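Cysteine desulfurase (Fervidobacterium islandicum, PDB 6A6E) catalyses PLP-dependent removal of sulfur from L-cysteine as a SufS-type desulfurase, probably supplying persulfide sulfur to the Suf system for iron-sulfur cluster assembly. Local coordinates at residues A[255-258]-A[259-263]; A[67-70]-A[71-74]; A[45-48]-A[49-53]. One frame throughout, in Å; residues are numbered along the deposited sequence.

How the contacts relate
Contact 3 comes first in the chain, where residues 45-48 lead from a loop into the first turns of helix 47-59. Contact 2 spans the end of the loop after that helix and the first turn of helix 70-90, so the two mark the starts of successive helices; their nearest atoms are about 11 Å apart. Contact 1 lies far along the sequence, its centre about 26 Å from that of contact 2, and joins the loop between helix 250-253 and strand 268-269 to helix 103-116 and strand 274-276. Each joins two adjoining segments; the three follow one another along the chain, and none nests in or crosses another. All three reach the second subunit.

Contact 1: A[255-258]-A[259-263]; sequences QLEP and FLYGG
Three side-chain torsions bring Glu257 and Tyr261 together across a bend in the loop. The CG of Glu257 stands anti to its own backbone N (chi1 177°) and the chain then bends at chi2, which turns the carboxylate toward the phenol; the CG of Tyr261 lies opposite its carbonyl carbon (chi1 -51°) and sends the ring back over Pro258. The hydroxyl OH of Tyr261 donates to OE2 of Glu257 at 2.6 Å, using the anti lone pair of that oxygen. The carboxylate oxygen meets the ring at its edge, in plane, while the carboxylate and ring planes are turned 54° apart. At the CE1 corner of the Tyr261 ring, CB of Pro258 packs at 4.1 Å from CE1. The OE1 of Glu257 forms a salt bridge with Arg142 of the second subunit. A phenylalanine in place of Tyr261 would probably leave OE2 of Glu257 without its hydroxyl donor and Lys116 NZ short of one acceptor. This buried loop is part of the dimer interface: Phe259 meets Phe259 of the second subunit, and the Leu260 side chain is about 9 Å from a bound PLP. Lys116, at the end of helix 103-116, is hydrogen-bonded through NZ to the Tyr261 hydroxyl and to the carbonyls of Pro258 and Phe259. Phe276 of strand 274-276 packs on Glu257, Pro258 and Tyr261, whereas Phe259 reaches helix 103-116.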
loop_
_atom_site.group_PDB
_atom_site.type_symbol
_atom_site.label_atom_id
_atom_site.label_comp_id
_atom_site.label_asym_id
_atom_site.label_seq_id
_atom_site.Cartn_x
_atom_site.Cartn_y
_atom_site.Cartn_z
ATOM N N GLN A 255 10.853 20.934 3.777
ATOM C CA GLN A 255 10.064 21.793 4.644
ATOM C C GLN A 255 8.668 21.198 5.001
ATOM O O GLN A 255 7.860 21.826 5.732
ATOM C CB GLN A 255 9.920 23.179 3.963
ATOM C CG GLN A 255 11.267 23.879 3.681
ATOM C CD GLN A 255 12.108 24.039 4.942
ATOM O OE1 GLN A 255 13.215 23.536 5.036
ATOM N NE2 GLN A 255 11.549 24.701 5.930
ATOM N N LEU A 256 8.384 19.977 4.528
ATOM C CA LEU A 256 7.016 19.472 4.642
ATOM C C LEU A 256 6.917 18.633 5.872
ATOM O O LEU A 256 7.810 17.793 6.074
ATOM C CB LEU A 256 6.666 18.564 3.469
ATOM C CG LEU A 256 6.013 18.985 2.195
ATOM C CD1 LEU A 256 5.596 17.686 1.462
ATOM C CD2 LEU A 256 4.820 19.904 2.431
ATOM N N GLU A 257 5.882 18.843 6.690
ATOM C CA GLU A 257 5.505 17.895 7.744
ATOM C C GLU A 257 5.155 16.471 7.138
ATOM O O GLU A 257 4.434 16.382 6.144
ATOM C CB GLU A 257 4.302 18.416 8.549
ATOM C CG GLU A 257 3.750 17.476 9.660
ATOM C CD GLU A 257 4.624 17.366 10.905
ATOM O OE1 GLU A 257 5.587 18.125 11.047
ATOM O OE2 GLU A 257 4.390 16.473 11.736
ATOM N N PRO A 258 5.662 15.391 7.745
ATOM C CA PRO A 258 5.316 14.039 7.196
ATOM C C PRO A 258 3.828 13.868 7.227
ATOM O O PRO A 258 3.153 14.393 8.141
ATOM C CB PRO A 258 5.993 13.089 8.153
ATOM C CG PRO A 258 7.220 13.873 8.661
ATOM C CD PRO A 258 6.747 15.314 8.742
ATOM N N PHE A 259 3.297 13.124 6.265
ATOM C CA PHE A 259 1.884 12.752 6.290
ATOM C C PHE A 259 1.593 11.667 7.398
ATOM O O PHE A 259 0.820 11.878 8.312
ATOM C CB PHE A 259 1.474 12.247 4.863
ATOM C CG PHE A 259 0.076 11.864 4.739
ATOM C CD1 PHE A 259 -0.888 12.482 5.503
ATOM C CD2 PHE A 259 -0.288 10.798 3.924
ATOM C CE1 PHE A 259 -2.215 12.126 5.412
ATOM C CE2 PHE A 259 -1.630 10.455 3.801
ATOM C CZ PHE A 259 -2.570 11.120 4.532
ATOM N N LEU A 260 2.203 10.512 7.248
ATOM C CA LEU A 260 2.129 9.409 8.147
ATOM C C LEU A 260 3.367 9.320 9.047
ATOM O O LEU A 260 4.502 9.674 8.628
ATOM C CB LEU A 260 2.041 8.101 7.365
ATOM C CG LEU A 260 0.966 7.975 6.279
ATOM C CD1 LEU A 260 0.949 6.588 5.616
ATOM C CD2 LEU A 260 -0.355 8.342 6.867
ATOM N N TYR A 261 3.149 8.740 10.245
ATOM C CA TYR A 261 4.191 8.546 11.231
ATOM C C TYR A 261 4.321 7.133 11.687
ATOM O O TYR A 261 3.359 6.399 11.668
ATOM C CB TYR A 261 3.819 9.373 12.455
ATOM C CG TYR A 261 3.480 10.813 12.171
ATOM C CD1 TYR A 261 4.472 11.759 12.025
ATOM C CD2 TYR A 261 2.139 11.232 12.112
ATOM C CE1 TYR A 261 4.144 13.103 11.784
ATOM C CE2 TYR A 261 1.807 12.558 11.871
ATOM C CZ TYR A 261 2.789 13.486 11.750
ATOM O OH TYR A 261 2.399 14.811 11.497
ATOM N N GLY A 262 5.528 6.764 12.101
ATOM C CA GLY A 262 5.820 5.432 12.568
ATOM C C GLY A 262 7.306 5.169 12.466
ATOM O O GLY A 262 8.142 6.081 12.537
ATOM N N GLY A 263 7.644 3.916 12.254
ATOM C CA GLY A 263 8.995 3.518 12.170
ATOM C C GLY A 263 9.643 3.939 10.900
ATOM O O GLY A 263 8.941 4.373 9.946
#

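Contact 2: A[67-70]-A[71-74]; sequences AVHT and LASE
The carbonyl O of His69 takes two hydrogen bonds from Ser73, one from the backbone N at 2.9 Å and one from the hydroxyl OG, also at 2.9 Å. The amide comes in nearly along the C=O axis, whereas the hydroxyl sits above the carbonyl plane, 47° out of it. One residue on, Glu74 N donates to Thr70 O at 3.1 Å. His69 is the N-cap residue of helix 70-90, and a water extends the cap: it accepts from Leu71 N and is hydrogen-bonded to ND1 of His69, bridging the imidazole to the first turn of the helix. With CG between the backbone N and the carbonyl carbon (chi1 66°), the ring folds back over that turn, with CB of Ala72 over one face in a CH-pi contact, 3.7 Å from the centroid. On its other nitrogen, NE2, the imidazole is hydrogen-bonded to Asp38 of the second subunit. Thr70 and Glu74 run side by side, pointing the same way, with CG2 of Thr70 3.7 Å from OE2 of Glu74; Thr70 OG1 is hydrogen-bonded to Asp363 and Glu74 OE1 forms a salt bridge with Arg27, both of the second subunit. Farther out, CB of Ala67 rests on CB of Ala72 at 3.9 Å.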
loop_
_atom_site.group_PDB
_atom_site.type_symbol
_atom_site.label_atom_id
_atom_site.label_comp_id
_atom_site.label_asym_id
_atom_site.label_seq_id
_atom_site.Cartn_x
_atom_site.Cartn_y
_atom_site.Cartn_z
ATOM N N ALA A 67 20.181 -3.248 8.255
ATOM C CA ALA A 67 20.290 -4.595 7.707
ATOM C C ALA A 67 21.604 -5.176 8.210
ATOM O O ALA A 67 22.645 -4.620 7.914
ATOM C CB ALA A 67 20.328 -4.547 6.195
ATOM N N VAL A 68 21.584 -6.236 8.986
ATOM C CA VAL A 68 22.827 -6.865 9.291
ATOM C C VAL A 68 22.907 -8.252 8.670
ATOM O O VAL A 68 23.927 -8.635 8.073
ATOM C CB VAL A 68 23.118 -6.826 10.776
ATOM C CG1 VAL A 68 24.401 -7.643 11.094
ATOM C CG2 VAL A 68 23.278 -5.353 11.171
ATOM N N HIS A 69 21.823 -8.984 8.679
ATOM C CA HIS A 69 21.902 -10.270 8.084
ATOM C C HIS A 69 21.780 -10.256 6.538
ATOM O O HIS A 69 21.386 -9.240 5.925
ATOM C CB HIS A 69 20.946 -11.200 8.801
ATOM C CG HIS A 69 19.486 -10.867 8.641
ATOM N ND1 HIS A 69 18.767 -11.252 7.533
ATOM C CD2 HIS A 69 18.588 -10.324 9.512
ATOM C CE1 HIS A 69 17.477 -10.960 7.726
ATOM N NE2 HIS A 69 17.338 -10.398 8.924
ATOM N N THR A 70 22.106 -11.392 5.943
ATOM C CA THR A 70 22.313 -11.493 4.506
ATOM C C THR A 70 21.042 -11.202 3.697
ATOM O O THR A 70 21.068 -10.396 2.760
ATOM C CB THR A 70 22.801 -12.918 4.154
ATOM O OG1 THR A 70 24.110 -13.145 4.712
ATOM C CG2 THR A 70 22.823 -13.134 2.626
ATOM N N LEU A 71 19.917 -11.843 4.015
ATOM C CA LEU A 71 18.676 -11.498 3.309
ATOM C C LEU A 71 18.259 -10.027 3.499
ATOM O O LEU A 71 17.753 -9.418 2.577
ATOM C CB LEU A 71 17.518 -12.422 3.663
ATOM C CG LEU A 71 17.603 -13.855 3.224
ATOM C CD1 LEU A 71 16.561 -14.713 3.903
ATOM C CD2 LEU A 71 17.508 -13.966 1.746
ATOM N N ALA A 72 18.372 -9.492 4.712
ATOM C CA ALA A 72 18.002 -8.111 4.918
ATOM C C ALA A 72 18.856 -7.180 4.096
ATOM O O ALA A 72 18.319 -6.179 3.609
ATOM C CB ALA A 72 18.048 -7.704 6.377
ATOM N N SER A 73 20.169 -7.458 3.940
ATOM C CA SER A 73 21.024 -6.641 3.020
ATOM C C SER A 73 20.595 -6.712 1.571
ATOM O O SER A 73 20.513 -5.682 0.957
ATOM C CB SER A 73 22.563 -6.939 3.062
ATOM O OG SER A 73 22.828 -7.288 4.394
ATOM N N GLU A 74 20.336 -7.897 1.071
ATOM C CA GLU A 74 19.891 -8.100 -0.279
ATOM C C GLU A 74 18.600 -7.310 -0.528
ATOM O O GLU A 74 18.453 -6.646 -1.571
ATOM C CB GLU A 74 19.688 -9.602 -0.562
ATOM C CG GLU A 74 21.006 -10.374 -0.644
ATOM C CD GLU A 74 20.863 -11.893 -0.844
ATOM O OE1 GLU A 74 19.740 -12.447 -0.928
ATOM O OE2 GLU A 74 21.912 -12.568 -0.952
HETATM O O HOH W 1 19.576 -13.644 6.246
#

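Contact 3: A[45-48]-A[49-53]; sequences KCKS and VIEKM
Cys46 and Val49 make the close-packed side of this helix start: SG of Cys46 lies 3.9 Å from CG2 of Val49. Separately, CB of Lys45 packs on CG1 of Ile50 at 3.8 Å, and the same CG1 of Ile50 lies 3.2 Å from O of Cys46; the rest of the lysine chain bends at chi2 and leads off, its NZ hydrogen-bonded to the carbonyls of Gly239 and Thr43. Cys46 occupies the N-cap position, and its carbonyl receives the first helical hydrogen bond, from Ile50 N at 3.0 Å. The regular i to i+4 pattern continues as Glu51 N donates to Lys47 O and Lys52 N to Ser48 O.

The other side is exposed and polar. There Lys47 leaves the backbone with CG anti to its N (chi1 -172°), and its later bends at chi3 and chi4 bring NZ round to OE2 of Glu51, a hydrogen-bonded salt bridge of 2.7 Å that spans one turn of helix. The ammonium approaches from above the carboxylate plane, 42° out of it. A water sits 2.6 Å from OG of Ser48 and joins it to NZ of Lys52 through a weak bond. At the subunit interface Ile50 packs on Thr54 and Lys47 on Leu58 of the second subunit. Within the chain, Tyr302 of helix 290-306 lies against Cys46 and Val49, and Thr299 of that helix also touches Val49.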
loop_
_atom_site.group_PDB
_atom_site.type_symbol
_atom_site.label_atom_id
_atom_site.label_comp_id
_atom_site.label_asym_id
_atom_site.label_seq_id
_atom_site.Cartn_x
_atom_site.Cartn_y
_atom_site.Cartn_z
ATOM N N LYS A 45 -0.172 -7.709 -16.894
ATOM C CA LYS A 45 1.165 -7.935 -16.338
ATOM C C LYS A 45 2.048 -8.806 -17.212
ATOM O O LYS A 45 1.616 -9.768 -17.855
ATOM C CB LYS A 45 1.077 -8.566 -14.942
ATOM C CG LYS A 45 0.094 -7.890 -13.976
ATOM C CD LYS A 45 0.216 -6.364 -13.950
ATOM C CE LYS A 45 -0.789 -5.715 -13.018
ATOM N NZ LYS A 45 -0.855 -4.265 -13.355
ATOM N N CYS A 46 3.319 -8.438 -17.196
ATOM C CA CYS A 46 4.372 -9.055 -17.958
ATOM C C CYS A 46 4.908 -10.262 -17.216
ATOM O O CYS A 46 5.272 -10.164 -16.045
ATOM C CB CYS A 46 5.473 -8.028 -18.177
ATOM S SG CYS A 46 6.923 -8.775 -18.902
ATOM N N LYS A 47 4.960 -11.413 -17.873
ATOM C CA LYS A 47 5.375 -12.638 -17.204
ATOM C C LYS A 47 6.802 -12.554 -16.657
ATOM O O LYS A 47 7.042 -12.942 -15.527
ATOM C CB LYS A 47 5.285 -13.787 -18.150
ATOM C CG LYS A 47 5.521 -15.132 -17.512
ATOM C CD LYS A 47 5.006 -16.215 -18.460
ATOM C CE LYS A 47 6.081 -17.222 -18.760
ATOM N NZ LYS A 47 6.222 -18.111 -17.594
ATOM N N SER A 48 7.730 -11.987 -17.417
ATOM C CA SER A 48 9.116 -11.969 -16.959
ATOM C C SER A 48 9.266 -11.051 -15.751
ATOM O O SER A 48 10.034 -11.362 -14.853
ATOM C CB SER A 48 10.089 -11.607 -18.097
ATOM O OG SER A 48 9.996 -10.241 -18.505
ATOM N N VAL A 49 8.493 -9.950 -15.710
ATOM C CA VAL A 49 8.561 -9.040 -14.543
ATOM C C VAL A 49 8.014 -9.747 -13.322
ATOM O O VAL A 49 8.610 -9.695 -12.231
ATOM C CB VAL A 49 7.800 -7.729 -14.785
ATOM C CG1 VAL A 49 7.597 -6.921 -13.502
ATOM C CG2 VAL A 49 8.534 -6.939 -15.853
ATOM N N ILE A 50 6.884 -10.409 -13.487
ATOM C CA ILE A 50 6.270 -11.063 -12.360
ATOM C C ILE A 50 7.135 -12.215 -11.828
ATOM O O ILE A 50 7.170 -12.453 -10.602
ATOM C CB ILE A 50 4.829 -11.559 -12.723
ATOM C CG1 ILE A 50 3.934 -10.352 -13.097
ATOM C CG2 ILE A 50 4.224 -12.353 -11.604
ATOM C CD1 ILE A 50 3.706 -9.334 -12.005
ATOM N N GLU A 51 7.853 -12.926 -12.731
ATOM C CA GLU A 51 8.801 -13.977 -12.330
ATOM C C GLU A 51 9.940 -13.399 -11.510
ATOM O O GLU A 51 10.448 -14.027 -10.595
ATOM C CB GLU A 51 9.386 -14.745 -13.575
ATOM C CG GLU A 51 8.364 -15.702 -14.148
ATOM C CD GLU A 51 8.804 -16.465 -15.429
ATOM O OE1 GLU A 51 9.758 -16.034 -16.147
ATOM O OE2 GLU A 51 8.129 -17.500 -15.720
ATOM N N LYS A 52 10.395 -12.218 -11.868
ATOM C CA LYS A 52 11.420 -11.627 -11.052
ATOM C C LYS A 52 10.953 -11.240 -9.648
ATOM O O LYS A 52 11.727 -11.327 -8.701
ATOM C CB LYS A 52 12.003 -10.412 -11.741
ATOM C CG LYS A 52 12.902 -10.783 -12.906
ATOM C CD LYS A 52 13.396 -9.515 -13.555
ATOM C CE LYS A 52 14.095 -9.826 -14.863
ATOM N NZ LYS A 52 14.562 -8.519 -15.422
ATOM N N MET A 53 9.736 -10.736 -9.527
ATOM C CA MET A 53 9.136 -10.510 -8.197
ATOM C C MET A 53 8.977 -11.747 -7.373
ATOM O O MET A 53 9.228 -11.739 -6.140
ATOM C CB MET A 53 7.761 -9.890 -8.336
ATOM C CG MET A 53 7.797 -8.498 -8.956
ATOM S SD MET A 53 6.124 -7.834 -9.297
ATOM C CE MET A 53 5.432 -7.990 -7.689
HETATM O O HOH W 2 11.791 -8.716 -17.408
#